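Side-chain contact in MOSUB1, transcription cofactor (Magnaporthe oryzae, PDB 4AGH), which binds single-stranded DNA and, as a member of the PC4 family, probably serves as a transcriptional coactivator in the nucleus: residues K54-I59 and G78-G83. Numbering follows the deposited sequence.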
loop_
_atom_site.group_PDB
_atom_site.type_symbol
_atom_site.label_atom_id
_atom_site.label_comp_id
_atom_site.label_asym_id
_atom_site.label_seq_id
_atom_site.Cartn_x
_atom_site.Cartn_y
_atom_site.Cartn_z
ATOM N N LYS A 54 9.274 10.471 -4.303
ATOM C CA LYS A 54 9.500 9.426 -5.315
ATOM C C LYS A 54 8.433 8.337 -5.354
ATOM O O LYS A 54 8.421 7.513 -6.256
ATOM C CB LYS A 54 10.863 8.757 -5.087
ATOM C CG LYS A 54 12.085 9.642 -5.220
ATOM C CD LYS A 54 13.298 8.857 -4.741
ATOM C CE LYS A 54 14.608 9.579 -4.974
ATOM N NZ LYS A 54 15.732 8.782 -4.406
ATOM N N ARG A 55 7.549 8.334 -4.369
ATOM C CA ARG A 55 6.552 7.273 -4.251
ATOM C C ARG A 55 5.161 7.759 -4.618
ATOM O O ARG A 55 4.757 8.864 -4.254
ATOM C CB ARG A 55 6.571 6.675 -2.846
ATOM C CG ARG A 55 7.896 5.941 -2.620
ATOM C CD ARG A 55 8.067 5.392 -1.221
ATOM N NE ARG A 55 9.206 4.474 -1.221
ATOM C CZ ARG A 55 9.400 3.513 -0.323
ATOM N NH1 ARG A 55 8.563 3.371 0.701
ATOM N NH2 ARG A 55 10.458 2.715 -0.439
ATOM N N ARG A 56 4.445 6.909 -5.338
ATOM C CA ARG A 56 3.136 7.254 -5.873
ATOM C C ARG A 56 2.138 6.180 -5.527
ATOM O O ARG A 56 2.499 5.007 -5.389
ATOM C CB ARG A 56 3.209 7.318 -7.401
ATOM C CG ARG A 56 4.171 8.364 -7.945
ATOM C CD ARG A 56 4.176 8.339 -9.475
ATOM N NE ARG A 56 5.054 9.377 -10.015
ATOM C CZ ARG A 56 5.099 9.732 -11.294
ATOM N NH1 ARG A 56 4.322 9.131 -12.183
ATOM N NH2 ARG A 56 5.930 10.691 -11.685
ATOM N N VAL A 57 0.872 6.576 -5.418
ATOM C CA VAL A 57 -0.212 5.603 -5.498
ATOM C C VAL A 57 -1.040 5.982 -6.727
ATOM O O VAL A 57 -1.430 7.131 -6.884
ATOM C CB VAL A 57 -1.086 5.580 -4.239
ATOM C CG1 VAL A 57 -2.178 4.525 -4.387
ATOM C CG2 VAL A 57 -0.230 5.269 -3.026
ATOM N N GLY A 58 -1.272 5.027 -7.612
ATOM C CA GLY A 58 -1.992 5.330 -8.834
ATOM C C GLY A 58 -2.956 4.216 -9.143
ATOM O O GLY A 58 -2.936 3.184 -8.485
ATOM N N ILE A 59 -3.815 4.431 -10.132
ATOM C CA ILE A 59 -4.739 3.393 -10.560
ATOM C C ILE A 59 -4.528 3.120 -12.036
ATOM O O ILE A 59 -4.587 4.046 -12.857
ATOM C CB ILE A 59 -6.200 3.820 -10.336
ATOM C CG1 ILE A 59 -6.449 4.069 -8.845
ATOM C CG2 ILE A 59 -7.149 2.752 -10.845
ATOM C CD1 ILE A 59 -7.732 4.824 -8.574
ATOM N N GLY A 78 16.337 12.658 -16.083
ATOM C CA GLY A 78 15.292 13.633 -15.795
ATOM C C GLY A 78 13.881 13.090 -15.910
ATOM O O GLY A 78 12.907 13.822 -15.738
ATOM N N GLU A 79 13.773 11.798 -16.204
ATOM C CA GLU A 79 12.490 11.141 -16.364
ATOM C C GLU A 79 12.225 10.271 -15.138
ATOM O O GLU A 79 13.115 9.555 -14.691
ATOM C CB GLU A 79 12.511 10.258 -17.610
ATOM C CG GLU A 79 11.270 9.392 -17.783
ATOM C CD GLU A 79 11.378 8.414 -18.944
ATOM O OE1 GLU A 79 12.492 8.235 -19.484
ATOM O OE2 GLU A 79 10.342 7.822 -19.320
ATOM N N MET A 80 11.006 10.325 -14.604
ATOM C CA MET A 80 10.628 9.450 -13.495
ATOM C C MET A 80 10.108 8.130 -14.042
ATOM O O MET A 80 9.190 8.107 -14.858
ATOM C CB MET A 80 9.562 10.115 -12.627
ATOM C CG MET A 80 10.021 11.430 -12.031
ATOM S SD MET A 80 11.002 11.167 -10.553
ATOM C CE MET A 80 9.696 10.708 -9.414
ATOM N N LYS A 81 10.710 7.032 -13.605
ATOM C CA LYS A 81 10.373 5.715 -14.132
ATOM C C LYS A 81 9.970 4.790 -12.991
ATOM O O LYS A 81 10.533 4.875 -11.897
ATOM C CB LYS A 81 11.581 5.136 -14.873
ATOM C CG LYS A 81 12.054 6.001 -16.042
ATOM C CD LYS A 81 13.303 5.423 -16.708
ATOM C CE LYS A 81 12.990 4.089 -17.378
ATOM N NZ LYS A 81 14.192 3.492 -18.031
ATOM N N PRO A 82 9.002 3.900 -13.241
ATOM C CA PRO A 82 8.593 3.008 -12.154
ATOM C C PRO A 82 9.696 2.017 -11.839
ATOM O O PRO A 82 10.294 1.430 -12.751
ATOM C CB PRO A 82 7.355 2.300 -12.722
ATOM C CG PRO A 82 7.549 2.341 -14.214
ATOM C CD PRO A 82 8.285 3.629 -14.500
ATOM N N GLY A 83 9.964 1.843 -10.551
ATOM C CA GLY A 83 11.004 0.933 -10.113
ATOM C C GLY A 83 10.435 -0.346 -9.529
ATOM O O GLY A 83 9.229 -0.594 -9.569
#
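Arg56 and Met80 meet side chain to side chain with no hydrogen bond between 54-59 and 78-83. The outer nitrogen NH2 of Arg56 lies 3.8 Å from CB of Met80 and 4.2 Å from its CG, CB approaching the guanidinium obliquely. Arginine suits the place because its chain is long: CG sits anti to the carbonyl carbon (chi1 -61°) and the chain then runs straight to NE, carrying the charged group across to the other strand. Met80 is bent instead. With chi2 at -82° and a further turn at chi3, its unbranched, flexible chain swings the terminal methyl toward Lys54, just before strand 55-62, where CE lies 4.3 Å from CA of Lys54. Lys54 meets the methyl through its backbone carbon, while its extended side chain leads its amino group away; the residue is exposed, and a long charged chain suits such a surface site.

The two strands are not hydrogen-bonded neighbours. In the curved antiparallel sheet of the PC4 fold, both 55-62 and 79-83 pair with the long strand 65-76, so this contact spans that strand at the protein surface. Tyr73, on the intervening strand, touches Met80 and makes a cation-pi contact with Arg56; Phe48 gives the guanidinium a second aromatic partner. The neighbouring Arg55, whose CB is directed away from 78-83, forms a salt bridge with Glu72 and hydrogen bonds to Gln93 and Gly88 of the second subunit.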